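PDB 6IPA: aminoacyl-tRNA synthetase-interacting multifunctional protein p43 from Plasmodium vivax, which probably binds tRNA through its C-terminal EMAP II-like domain, as an aminoacyl-tRNA synthetase-interacting factor linked to tRNA import. Local coordinates for residues 41-46 with 180-185; 46-51 with 140-145; 76-81 with 113-118; 99-104 with 155-160; 134-139 with 187-192. All coordinates share one frame; numbering follows the deposited sequence.

Contact 1: 41-46 with 180-185; sequences DDITRL and AHYKDA
D41 and Y182 both hold CG trans to their own backbone N (chi1 177° and 172°), which carries the carboxylate of D41 to the hydroxyl end of the tyrosine ring. Of the D41 oxygens, OD1 sits at the rim of the ring, in its plane, and receives the phenol hydrogen bond from Y182 OH; the modelled separation of these two atoms is very short and its exact value is doubtful. The carboxylate itself is turned 64° against the ring. D41 OD2 turns to the amine instead: K183 NZ meets it on the syn side at 2.7 Å, a salt bridge whose donor is tilted out of the carboxylate plane. The same amine is modelled close enough to Y182 OH to donate to it, again at a doubtfully short distance.

The flat faces of the ring are used differently. I43 CG2 lies over one of them, 3.7 Å from the ring centroid and nearly along its normal, a CH-pi contact, while K183 CG covers the opposite face near the rim. A water donates to Y182 OH and accepts from I43 N at 3.2 Å, tying the hydroxyl to the backbone of the 3-10 segment 43-45. Within 41-46, D42 OD1 accepts from T44 N, an Asx turn. I169 of helix 165-169 packs on D41 and Y182. The contact joins the loop before strand 48-58 to the end of strand 179-182. Its salt bridge sets an ammonium group beside the carboxylate, and the nearby lysine would be expected to keep D41 ionised.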
# COMPACT_ATOMS: atom_id res chain seq x y z
N ASP A 41 3.13 1.16 17.99
CA ASP A 41 2.81 2.41 17.20
C ASP A 41 4.12 3.08 16.78
O ASP A 41 4.57 4.05 17.36
CB ASP A 41 1.88 3.40 17.94
CG ASP A 41 1.62 4.72 17.14
OD1 ASP A 41 1.91 4.76 15.92
OD2 ASP A 41 1.12 5.74 17.74
N ASP A 42 4.76 2.52 15.77
CA ASP A 42 6.05 3.02 15.37
C ASP A 42 6.08 2.80 13.87
O ASP A 42 6.12 1.66 13.39
CB ASP A 42 7.15 2.26 16.11
CG ASP A 42 8.54 2.54 15.59
OD1 ASP A 42 8.75 3.54 14.84
OD2 ASP A 42 9.44 1.74 15.95
N ILE A 43 6.07 3.89 13.12
CA ILE A 43 5.91 3.76 11.71
C ILE A 43 7.19 3.35 11.00
O ILE A 43 7.16 2.89 9.86
CB ILE A 43 5.29 5.03 11.11
CG1 ILE A 43 5.00 4.82 9.63
CG2 ILE A 43 6.20 6.23 11.32
CD1 ILE A 43 4.12 5.86 9.03
N THR A 44 8.33 3.44 11.69
CA THR A 44 9.60 3.00 11.10
C THR A 44 9.56 1.50 10.82
O THR A 44 10.35 0.97 10.04
CB THR A 44 10.77 3.36 12.04
OG1 THR A 44 10.62 2.65 13.27
CG2 THR A 44 10.79 4.87 12.31
N ARG A 45 8.60 0.82 11.44
CA ARG A 45 8.52 -0.63 11.40
C ARG A 45 7.82 -1.17 10.17
O ARG A 45 7.99 -2.33 9.83
CB ARG A 45 7.83 -1.16 12.65
CG ARG A 45 8.70 -1.08 13.88
CD ARG A 45 8.04 -1.58 15.16
NE ARG A 45 8.00 -3.02 15.14
CZ ARG A 45 7.42 -3.77 16.06
NH1 ARG A 45 6.83 -3.24 17.15
NH2 ARG A 45 7.45 -5.09 15.89
N LEU A 46 7.04 -0.31 9.52
CA LEU A 46 6.46 -0.60 8.22
C LEU A 46 7.44 -0.32 7.12
O LEU A 46 8.03 0.73 7.07
CB LEU A 46 5.20 0.28 7.96
CG LEU A 46 4.12 0.27 9.03
CD1 LEU A 46 2.92 1.04 8.55
CD2 LEU A 46 3.76 -1.14 9.42
N ALA A 180 -1.11 12.14 1.99
CA ALA A 180 -1.07 11.08 2.98
C ALA A 180 -0.19 11.47 4.17
O ALA A 180 0.94 11.94 3.97
CB ALA A 180 -0.52 9.81 2.34
N HIS A 181 -0.68 11.18 5.38
CA HIS A 181 0.03 11.45 6.66
C HIS A 181 0.12 10.27 7.62
O HIS A 181 -0.87 9.57 7.84
CB HIS A 181 -0.69 12.54 7.47
CG HIS A 181 -0.69 13.88 6.83
ND1 HIS A 181 -1.22 14.12 5.57
CD2 HIS A 181 -0.22 15.07 7.28
CE1 HIS A 181 -1.07 15.40 5.28
NE2 HIS A 181 -0.48 16.00 6.30
N TYR A 182 1.30 10.10 8.25
CA TYR A 182 1.35 9.42 9.55
C TYR A 182 1.19 10.54 10.60
O TYR A 182 2.01 11.42 10.68
CB TYR A 182 2.66 8.61 9.74
CG TYR A 182 2.82 8.07 11.15
CD1 TYR A 182 2.11 6.97 11.56
CD2 TYR A 182 3.66 8.69 12.07
CE1 TYR A 182 2.22 6.49 12.84
CE2 TYR A 182 3.77 8.22 13.36
CZ TYR A 182 3.05 7.12 13.75
OH TYR A 182 3.14 6.61 15.05
N LYS A 183 0.12 10.53 11.33
CA LYS A 183 -0.09 11.57 12.29
C LYS A 183 -0.07 12.92 11.62
O LYS A 183 -0.92 13.20 10.84
CB LYS A 183 0.83 11.46 13.47
CG LYS A 183 0.57 10.21 14.24
CD LYS A 183 1.44 10.05 15.44
CE LYS A 183 0.95 8.89 16.22
NZ LYS A 183 2.08 8.05 16.62
N ASP A 184 0.82 13.80 12.02
CA ASP A 184 0.94 15.08 11.37
C ASP A 184 2.08 15.16 10.38
O ASP A 184 2.35 16.20 9.88
CB ASP A 184 1.19 16.12 12.41
CG ASP A 184 -0.03 16.51 13.12
OD1 ASP A 184 -1.09 16.34 12.60
OD2 ASP A 184 0.05 17.02 14.21
N ALA A 185 2.72 14.06 10.11
CA ALA A 185 3.90 13.99 9.28
C ALA A 185 3.57 13.35 7.95
O ALA A 185 3.20 12.20 7.91
CB ALA A 185 4.98 13.17 9.99
O HOH W 1 5.63 6.35 15.13

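Contact 2: 46-51 with 140-145; sequences LNIIVG and ERIICE
An antiparallel bridge joins the first strand of the OB fold, at I48 to V50, to the chain that leads into strand 143-144. I49 and R141 face each other as a non-hydrogen-bonded pair, and the bonds lie to either side of them. I142 N donates to I48 O at 2.8 Å, almost linear at 178° and nearly in line with the carbonyl bond; V50 N reaches E140 O at 3.4 Å, a weak partner. Between these two, R141 CA and I49 CA point their hydrogens at I48 O and E140 O.

The side chain of R141 extends along the strand toward its start. Its CG rests on N47 OD1 at 3.4 Å, with the amide and guanidinium planes 78° apart, and its NH2 then donates to L46 O at 3.1 Å, bent to 140° and tilted out of both the guanidinium and the carbonyl plane. A water accepts from R141 NE at 2.9 Å, and NH1 is taken by K151 O, so the guanidinium ties the start of the strand to the loop at K151. E140 sends its carboxylate to S190 while its CG lies against V50 CG2. On the buried side, where W187 and L99 close in, the side chains of I48 and I142 cross at about a right angle, CG2 against CB, and V50 CG1 presses on I142 CD1 at 3.4 Å.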
# COMPACT_ATOMS: atom_id res chain seq x y z
N LEU A 46 7.04 -0.31 9.52
CA LEU A 46 6.46 -0.60 8.22
C LEU A 46 7.44 -0.32 7.12
O LEU A 46 8.03 0.73 7.07
CB LEU A 46 5.20 0.28 7.96
CG LEU A 46 4.12 0.27 9.03
CD1 LEU A 46 2.92 1.04 8.55
CD2 LEU A 46 3.76 -1.14 9.42
N ASN A 47 7.51 -1.26 6.18
CA ASN A 47 8.23 -1.08 4.87
C ASN A 47 7.28 -0.85 3.78
O ASN A 47 6.85 -1.80 3.20
CB ASN A 47 8.95 -2.35 4.49
CG ASN A 47 9.87 -2.16 3.35
OD1 ASN A 47 10.39 -1.07 3.12
ND2 ASN A 47 10.15 -3.24 2.66
N ILE A 48 6.94 0.41 3.51
CA ILE A 48 6.02 0.82 2.47
C ILE A 48 6.79 1.23 1.21
O ILE A 48 7.55 2.19 1.23
CB ILE A 48 5.17 2.02 2.96
CG1 ILE A 48 4.19 1.56 4.05
CG2 ILE A 48 4.37 2.62 1.81
CD1 ILE A 48 3.58 2.70 4.86
N ILE A 49 6.59 0.53 0.11
CA ILE A 49 7.41 0.76 -1.08
C ILE A 49 6.55 0.92 -2.35
O ILE A 49 5.43 0.43 -2.41
CB ILE A 49 8.41 -0.37 -1.24
CG1 ILE A 49 7.71 -1.69 -1.33
CG2 ILE A 49 9.38 -0.41 -0.05
CD1 ILE A 49 8.65 -2.84 -1.61
N VAL A 50 7.08 1.62 -3.34
CA VAL A 50 6.39 1.86 -4.57
C VAL A 50 6.58 0.68 -5.49
O VAL A 50 7.70 0.20 -5.68
CB VAL A 50 6.84 3.11 -5.29
CG1 VAL A 50 6.92 4.28 -4.33
CG2 VAL A 50 8.19 2.91 -5.90
N GLY A 51 5.47 0.22 -6.04
CA GLY A 51 5.49 -0.74 -7.12
C GLY A 51 4.71 -0.29 -8.35
O GLY A 51 3.87 0.61 -8.29
N GLU A 140 11.59 2.07 -4.11
CA GLU A 140 11.93 3.07 -3.09
C GLU A 140 11.00 3.13 -1.87
O GLU A 140 9.75 3.10 -1.95
CB GLU A 140 12.07 4.45 -3.69
CG GLU A 140 10.76 5.14 -3.92
CD GLU A 140 10.93 6.52 -4.46
OE1 GLU A 140 11.26 6.65 -5.66
OE2 GLU A 140 10.73 7.46 -3.64
N ARG A 141 11.63 3.25 -0.70
CA ARG A 141 10.92 3.21 0.59
C ARG A 141 10.30 4.59 0.78
O ARG A 141 10.97 5.60 0.57
CB ARG A 141 11.92 2.83 1.71
CG ARG A 141 11.28 2.17 2.93
CD ARG A 141 12.05 2.39 4.20
NE ARG A 141 11.16 2.33 5.37
CZ ARG A 141 11.57 2.30 6.64
NH1 ARG A 141 12.88 2.32 6.92
NH2 ARG A 141 10.66 2.22 7.62
N ILE A 142 8.99 4.62 1.07
CA ILE A 142 8.25 5.85 1.32
C ILE A 142 8.28 6.11 2.83
O ILE A 142 7.92 5.22 3.64
CB ILE A 142 6.79 5.69 0.88
CG1 ILE A 142 6.67 5.30 -0.63
CG2 ILE A 142 5.96 6.91 1.25
CD1 ILE A 142 7.40 6.22 -1.60
N ILE A 143 8.71 7.31 3.20
CA ILE A 143 9.07 7.64 4.59
C ILE A 143 8.32 8.89 5.00
O ILE A 143 7.93 9.64 4.13
CB ILE A 143 10.59 7.91 4.74
CG1 ILE A 143 11.03 9.18 4.00
CG2 ILE A 143 11.43 6.74 4.23
CD1 ILE A 143 12.43 9.68 4.37
N CYS A 144 8.15 9.14 6.29
CA CYS A 144 7.58 10.41 6.75
C CYS A 144 8.61 11.53 6.85
O CYS A 144 9.81 11.32 6.65
CB CYS A 144 6.92 10.23 8.11
SG CYS A 144 5.65 8.98 8.03
N GLU A 145 8.15 12.70 7.24
CA GLU A 145 9.02 13.83 7.45
C GLU A 145 9.65 13.62 8.81
O GLU A 145 9.02 13.20 9.75
CB GLU A 145 8.28 15.18 7.37
CG GLU A 145 6.81 15.14 6.98
CD GLU A 145 6.24 16.48 6.53
OE1 GLU A 145 5.18 16.88 7.01
OE2 GLU A 145 6.82 17.14 5.68
O HOH W 2 8.46 3.12 4.82

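Contact 3: 76-81 with 113-118; sequences KSRDIC and KSHGMV
R78 and H115 form the dense end of this contact: the guanidinium lies flat on the imidazole, planes 1° apart and centres 3.6 Å from each other. R78 CZ stands over H115 CE1, and NH1 is above the middle of the ring. The same arginine also grips the histidine backbone, NH1 donating to H115 O at 3.2 Å and 164°; the oxygen lies in the guanidinium plane, although the nitrogen approaches from well above the carbonyl plane. With CG trans to N (chi1 -176°), the H115 ring lies against the R78 guanidinium, while the backbone O accepts from NH1 independently of that torsion.

Packing stays close in the middle. H115 N donates to D79 O at 2.9 Å, S114 OG accepts C81 N at 3.0 Å, and I80 lies against the H115 carbonyl through CG1 while its CG2 faces M117 CA and V118 CG2. G116, with a positive phi, lies next to R78 NH1 and I80; V100 and I70 receive I80 on the core side. The outer side is looser: the D79 side chain approaches with CB, 3.8 Å from K113 O, its carboxylate being paired with K69, and the K113 side chain leads away to S108.

Strand 78-82 of the OB fold is thus tied to the chain running out of the 107-114 hairpin. A102 O and the carboxylate of E74 also hold R78, which fixes the rotation of its guanidinium; a cation stacked so closely would probably disfavour protonation of H115.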
# COMPACT_ATOMS: atom_id res chain seq x y z
N LYS A 76 11.63 -10.89 -9.11
CA LYS A 76 10.34 -11.29 -9.71
C LYS A 76 9.27 -10.37 -9.18
O LYS A 76 9.31 -9.93 -8.04
CB LYS A 76 9.98 -12.73 -9.31
CG LYS A 76 10.63 -13.81 -10.18
CD LYS A 76 10.82 -15.12 -9.41
CE LYS A 76 11.42 -16.20 -10.31
NZ LYS A 76 12.09 -17.32 -9.57
N SER A 77 8.31 -10.07 -10.03
CA SER A 77 7.22 -9.20 -9.64
C SER A 77 6.33 -9.99 -8.67
O SER A 77 6.21 -11.20 -8.78
CB SER A 77 6.48 -8.73 -10.88
OG SER A 77 5.40 -7.89 -10.54
N ARG A 78 5.73 -9.32 -7.69
CA ARG A 78 4.97 -10.05 -6.68
C ARG A 78 3.54 -10.22 -7.11
O ARG A 78 3.06 -9.50 -7.95
CB ARG A 78 4.94 -9.30 -5.34
CG ARG A 78 6.17 -9.40 -4.47
CD ARG A 78 5.88 -8.83 -3.06
NE ARG A 78 7.12 -8.58 -2.32
CZ ARG A 78 7.20 -8.17 -1.04
NH1 ARG A 78 6.13 -7.96 -0.29
NH2 ARG A 78 8.39 -7.96 -0.52
N ASP A 79 2.88 -11.19 -6.48
CA ASP A 79 1.47 -11.46 -6.61
C ASP A 79 0.81 -10.93 -5.36
O ASP A 79 1.10 -11.39 -4.26
CB ASP A 79 1.23 -12.97 -6.67
CG ASP A 79 1.65 -13.58 -8.03
OD1 ASP A 79 1.13 -13.14 -9.09
OD2 ASP A 79 2.49 -14.53 -8.01
N ILE A 80 -0.08 -9.96 -5.53
CA ILE A 80 -0.80 -9.34 -4.44
C ILE A 80 -2.29 -9.35 -4.81
O ILE A 80 -2.67 -8.85 -5.88
CB ILE A 80 -0.31 -7.87 -4.22
CG1 ILE A 80 1.11 -7.82 -3.63
CG2 ILE A 80 -1.23 -7.10 -3.29
CD1 ILE A 80 1.80 -6.46 -3.76
N CYS A 81 -3.13 -9.89 -3.93
CA CYS A 81 -4.60 -9.69 -4.03
C CYS A 81 -5.10 -8.30 -3.53
O CYS A 81 -4.48 -7.66 -2.69
CB CYS A 81 -5.34 -10.81 -3.28
SG CYS A 81 -5.27 -12.43 -4.11
N LYS A 113 -1.93 -16.91 -3.99
CA LYS A 113 -0.91 -16.30 -3.12
C LYS A 113 -1.02 -14.79 -3.17
O LYS A 113 -1.36 -14.24 -4.22
CB LYS A 113 0.52 -16.71 -3.54
CG LYS A 113 0.83 -18.21 -3.49
CD LYS A 113 0.76 -18.79 -2.08
CE LYS A 113 1.21 -20.25 -2.04
NZ LYS A 113 0.11 -21.17 -2.41
N SER A 114 -0.75 -14.16 -2.04
CA SER A 114 -0.79 -12.70 -1.86
C SER A 114 0.31 -12.21 -0.87
O SER A 114 0.24 -12.46 0.32
CB SER A 114 -2.15 -12.31 -1.33
OG SER A 114 -2.23 -10.92 -1.21
N HIS A 115 1.31 -11.49 -1.36
CA HIS A 115 2.47 -11.10 -0.56
C HIS A 115 2.64 -9.59 -0.53
O HIS A 115 3.29 -9.03 -1.38
CB HIS A 115 3.73 -11.74 -1.16
CG HIS A 115 4.96 -11.48 -0.37
ND1 HIS A 115 6.23 -11.59 -0.91
CD2 HIS A 115 5.13 -11.08 0.91
CE1 HIS A 115 7.12 -11.30 0.02
NE2 HIS A 115 6.48 -10.98 1.12
N GLY A 116 2.04 -8.95 0.48
CA GLY A 116 2.00 -7.49 0.61
C GLY A 116 0.56 -6.99 0.44
O GLY A 116 -0.36 -7.78 0.40
N MET A 117 0.34 -5.68 0.37
CA MET A 117 -1.00 -5.14 0.07
C MET A 117 -0.89 -3.69 -0.44
O MET A 117 0.05 -2.99 -0.13
CB MET A 117 -1.95 -5.24 1.28
CG MET A 117 -2.01 -4.00 2.17
SD MET A 117 -2.77 -4.15 3.81
CE MET A 117 -4.50 -4.35 3.36
N VAL A 118 -1.88 -3.26 -1.20
CA VAL A 118 -1.84 -1.98 -1.88
C VAL A 118 -2.63 -1.01 -1.05
O VAL A 118 -3.68 -1.38 -0.52
CB VAL A 118 -2.38 -2.06 -3.32
CG1 VAL A 118 -2.45 -0.68 -3.93
CG2 VAL A 118 -1.52 -2.99 -4.16

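Contact 4: 99-104 with 155-160; sequences LVLANL and KTLSFD
L157 spreads its two branches over one face of the N103 amide, CD1 lying 3.3 Å from OD1 and CD2 3.5 Å from ND2, with CG over the ND2 side, 3.4 Å from that nitrogen. With chi1 at 66°, N103 CG lies between the backbone N and the carbonyl carbon, and the amide turns one face to the leucine. The polar edge of the amide is occupied: ND2 donates to the carbonyls of D154 and R45, and OD1 takes a weak bond from N47 N. Held by these backbone partners, the amide is a flat, fixed support for the leucine, and both ND2 hydrogens can be used by these carbonyls.

The backbones join at the same spot. L157 N donates to N103 O at 2.9 Å and 162°, and T156 CA points a hydrogen at that oxygen from 3.5 Å. Beyond the amide, L157 CD1 meets L104 CD2 at 4.0 Å and, more loosely, L101 CD2, completing a small apolar cluster that P165 and F166 of helix 165-169 border. The contact joins the end of OB strand 97-101 to the linker before that helix, consistent with the EMAP II-like architecture, in which a C-terminal extension packs against the OB barrel.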
# COMPACT_ATOMS: atom_id res chain seq x y z
N LEU A 99 1.54 2.13 -3.78
CA LEU A 99 2.27 1.99 -2.52
C LEU A 99 1.99 0.66 -1.88
O LEU A 99 0.88 0.40 -1.43
CB LEU A 99 1.88 3.08 -1.55
CG LEU A 99 2.27 4.50 -2.04
CD1 LEU A 99 2.47 5.42 -0.83
CD2 LEU A 99 3.51 4.55 -2.93
N VAL A 100 3.00 -0.19 -1.85
CA VAL A 100 2.85 -1.53 -1.27
C VAL A 100 3.47 -1.61 0.11
O VAL A 100 4.65 -1.31 0.26
CB VAL A 100 3.54 -2.59 -2.17
CG1 VAL A 100 3.39 -3.98 -1.56
CG2 VAL A 100 2.93 -2.56 -3.56
N LEU A 101 2.67 -2.03 1.10
CA LEU A 101 3.18 -2.52 2.41
C LEU A 101 3.84 -3.88 2.19
O LEU A 101 3.21 -4.94 2.30
CB LEU A 101 2.07 -2.61 3.47
CG LEU A 101 2.49 -3.17 4.84
CD1 LEU A 101 3.61 -2.34 5.43
CD2 LEU A 101 1.36 -3.20 5.88
N ALA A 102 5.15 -3.85 1.94
CA ALA A 102 5.91 -5.04 1.53
C ALA A 102 6.19 -6.11 2.57
O ALA A 102 6.43 -7.26 2.22
CB ALA A 102 7.22 -4.58 0.93
N ASN A 103 6.16 -5.77 3.85
CA ASN A 103 6.68 -6.68 4.89
C ASN A 103 5.68 -7.48 5.68
O ASN A 103 6.04 -8.16 6.67
CB ASN A 103 7.65 -5.98 5.82
CG ASN A 103 7.02 -4.89 6.69
OD1 ASN A 103 6.02 -4.25 6.33
ND2 ASN A 103 7.64 -4.65 7.83
N LEU A 104 4.43 -7.44 5.24
CA LEU A 104 3.47 -8.44 5.64
C LEU A 104 4.00 -9.74 5.09
O LEU A 104 4.72 -9.72 4.09
CB LEU A 104 2.16 -8.14 4.99
CG LEU A 104 1.47 -6.84 5.39
CD1 LEU A 104 0.36 -6.53 4.39
CD2 LEU A 104 0.85 -7.00 6.76
N LYS A 155 11.92 -6.93 9.21
CA LYS A 155 12.06 -8.01 8.24
C LYS A 155 10.68 -8.58 7.93
O LYS A 155 10.32 -8.71 6.76
CB LYS A 155 13.01 -9.12 8.77
CG LYS A 155 13.65 -10.02 7.70
CD LYS A 155 14.45 -9.17 6.72
CE LYS A 155 14.65 -9.83 5.36
NZ LYS A 155 15.56 -8.99 4.50
N THR A 156 9.90 -8.90 8.96
CA THR A 156 8.60 -9.43 8.75
C THR A 156 7.63 -9.13 9.86
O THR A 156 7.98 -9.26 11.04
CB THR A 156 8.70 -10.94 8.59
OG1 THR A 156 9.73 -11.26 7.64
CG2 THR A 156 7.44 -11.46 8.09
N LEU A 157 6.40 -8.78 9.47
CA LEU A 157 5.35 -8.46 10.40
C LEU A 157 4.61 -9.69 10.77
O LEU A 157 4.58 -10.64 10.04
CB LEU A 157 4.40 -7.46 9.81
CG LEU A 157 5.00 -6.13 9.36
CD1 LEU A 157 3.95 -5.34 8.59
CD2 LEU A 157 5.52 -5.29 10.53
N SER A 158 4.02 -9.67 11.96
CA SER A 158 3.28 -10.80 12.55
C SER A 158 2.08 -11.27 11.70
O SER A 158 1.60 -10.54 10.86
CB SER A 158 2.82 -10.36 13.97
OG SER A 158 1.91 -11.26 14.61
N PHE A 159 1.63 -12.51 11.93
CA PHE A 159 0.38 -12.98 11.34
C PHE A 159 -0.80 -12.55 12.22
O PHE A 159 -1.91 -12.33 11.73
CB PHE A 159 0.37 -14.51 11.22
CG PHE A 159 1.08 -15.06 10.02
CD1 PHE A 159 0.74 -14.64 8.75
CD2 PHE A 159 2.03 -16.05 10.16
CE1 PHE A 159 1.39 -15.17 7.64
CE2 PHE A 159 2.68 -16.59 9.06
CZ PHE A 159 2.36 -16.15 7.79
N ASP A 160 -0.57 -12.49 13.52
CA ASP A 160 -1.56 -12.01 14.49
C ASP A 160 -1.77 -10.50 14.33
O ASP A 160 -0.87 -9.72 14.64
CB ASP A 160 -1.09 -12.31 15.93
CG ASP A 160 -2.18 -12.05 16.98
OD1 ASP A 160 -3.38 -12.04 16.62
OD2 ASP A 160 -1.85 -11.89 18.19

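Contact 5: 134-139 with 187-192; sequences DGVNVG and WLSSKG
Van der Waals touches carry the direct contact between V136 and the turn at S189 to K191. V136 CG1 rests against S189, 3.7 Å from OG and 3.9 Å from CB, while S190 OG approaches V136 CA at 4.0 Å. K191 adds its aliphatic chain: bent at chi2 (-96°), it runs beside the backbone so that CG lies 3.7 Å from D134 O and CE 3.8 Å from G135 O. G135 has a positive phi, and the lysine methylenes pass close over its backbone.

Hydrogen bonds shape the second segment from within. It is a beta hairpin, strand 185-189 folding back into 192-193 through a type I turn from S189 to G192. S189 OG accepts K191 N at 2.7 Å, an ST turn, and donates to a lone pair of G192 O at 2.8 Å; S189 N shares that carbonyl, which is therefore gripped twice by one residue.

Bridging polar contacts run through a third residue. The carboxylate oxygen E140 OE1 accepts both from S190 OG and from N137 N, linking the hairpin tip to the loop that leaves strand 126-129, while on its inner side V136 packs on Y97 of the OB strand 97-101.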
# COMPACT_ATOMS: atom_id res chain seq x y z
N ASP A 134 4.88 11.16 -10.32
CA ASP A 134 5.51 10.35 -11.34
C ASP A 134 7.01 10.51 -11.16
O ASP A 134 7.42 11.46 -10.51
CB ASP A 134 5.04 10.77 -12.74
CG ASP A 134 3.55 10.49 -12.96
OD1 ASP A 134 3.12 9.33 -12.77
OD2 ASP A 134 2.82 11.45 -13.34
N GLY A 135 7.78 9.56 -11.68
CA GLY A 135 9.27 9.61 -11.62
C GLY A 135 9.90 8.75 -10.53
O GLY A 135 11.10 8.58 -10.46
N VAL A 136 9.06 8.21 -9.67
CA VAL A 136 9.48 7.34 -8.61
C VAL A 136 10.00 6.01 -9.17
O VAL A 136 9.72 5.67 -10.28
CB VAL A 136 8.30 7.12 -7.68
CG1 VAL A 136 7.96 8.46 -6.99
CG2 VAL A 136 7.09 6.56 -8.46
N ASN A 137 10.81 5.29 -8.40
CA ASN A 137 11.37 4.04 -8.84
C ASN A 137 10.72 2.94 -8.07
O ASN A 137 10.38 3.11 -6.93
CB ASN A 137 12.86 3.98 -8.52
CG ASN A 137 13.65 5.00 -9.28
OD1 ASN A 137 14.49 5.72 -8.71
ND2 ASN A 137 13.40 5.06 -10.58
N VAL A 138 10.57 1.80 -8.72
CA VAL A 138 10.07 0.63 -8.09
C VAL A 138 11.07 0.36 -7.02
O VAL A 138 12.27 0.41 -7.28
CB VAL A 138 9.99 -0.61 -9.07
CG1 VAL A 138 8.80 -0.48 -10.02
CG2 VAL A 138 11.28 -0.83 -9.87
N GLY A 139 10.60 0.08 -5.82
CA GLY A 139 11.49 -0.33 -4.77
C GLY A 139 11.79 0.79 -3.80
O GLY A 139 12.21 0.50 -2.74
N TRP A 187 3.77 11.72 4.10
CA TRP A 187 4.49 10.65 3.46
C TRP A 187 5.24 11.22 2.31
O TRP A 187 4.64 11.98 1.52
CB TRP A 187 3.52 9.63 2.88
CG TRP A 187 2.79 8.79 3.87
CD1 TRP A 187 2.51 9.09 5.17
CD2 TRP A 187 2.20 7.52 3.62
NE1 TRP A 187 1.78 8.07 5.74
CE2 TRP A 187 1.58 7.10 4.81
CE3 TRP A 187 2.12 6.70 2.49
CZ2 TRP A 187 0.89 5.91 4.90
CZ3 TRP A 187 1.47 5.52 2.60
CH2 TRP A 187 0.86 5.13 3.81
N LEU A 188 6.51 10.82 2.17
CA LEU A 188 7.40 11.39 1.15
C LEU A 188 8.01 10.36 0.18
O LEU A 188 8.35 9.27 0.56
CB LEU A 188 8.53 12.15 1.85
CG LEU A 188 8.40 13.63 2.11
CD1 LEU A 188 7.08 14.04 2.76
CD2 LEU A 188 9.59 14.08 2.93
N SER A 189 8.17 10.74 -1.08
CA SER A 189 8.80 9.88 -2.09
C SER A 189 9.98 10.66 -2.56
O SER A 189 10.19 11.79 -2.11
CB SER A 189 7.87 9.70 -3.30
OG SER A 189 7.96 10.85 -4.15
N SER A 190 10.71 10.08 -3.51
CA SER A 190 11.86 10.75 -4.11
C SER A 190 11.45 11.94 -4.93
O SER A 190 12.30 12.73 -5.32
CB SER A 190 12.70 9.79 -4.98
OG SER A 190 11.97 9.13 -6.01
N LYS A 191 10.16 12.06 -5.23
CA LYS A 191 9.68 13.17 -6.05
C LYS A 191 8.56 13.93 -5.39
O LYS A 191 7.82 14.62 -6.07
CB LYS A 191 9.23 12.66 -7.40
CG LYS A 191 10.28 11.88 -8.14
CD LYS A 191 11.01 12.76 -9.12
CE LYS A 191 12.30 12.10 -9.58
NZ LYS A 191 12.68 12.57 -10.95
N GLY A 192 8.41 13.80 -4.08
CA GLY A 192 7.46 14.59 -3.33
C GLY A 192 6.38 13.79 -2.64
O GLY A 192 6.31 12.56 -2.73

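Contacts 1, 2 and 5 cluster at the C-terminal side of the OB fold, contact 2 in the middle, with centres 10 Å from contact 1 and 9 Å from contact 5; strands 143-144, 179-182 and 185-189 of one sheet run through them. Contact 4 meets contact 2 where strands 48-58 and 97-101 pair, and contact 3 follows 11 Å on. Contacts 1 and 3 are 22 Å apart, on opposite sides of the chain's centre. Along the chain, contacts 2, 3 and 4 nest inside the loop closed by contact 1; contact 5 crosses contacts 1, 2 and 4. Residues after the OB barrel thus return to its first strand, probably making one compact EMAP II-like unit.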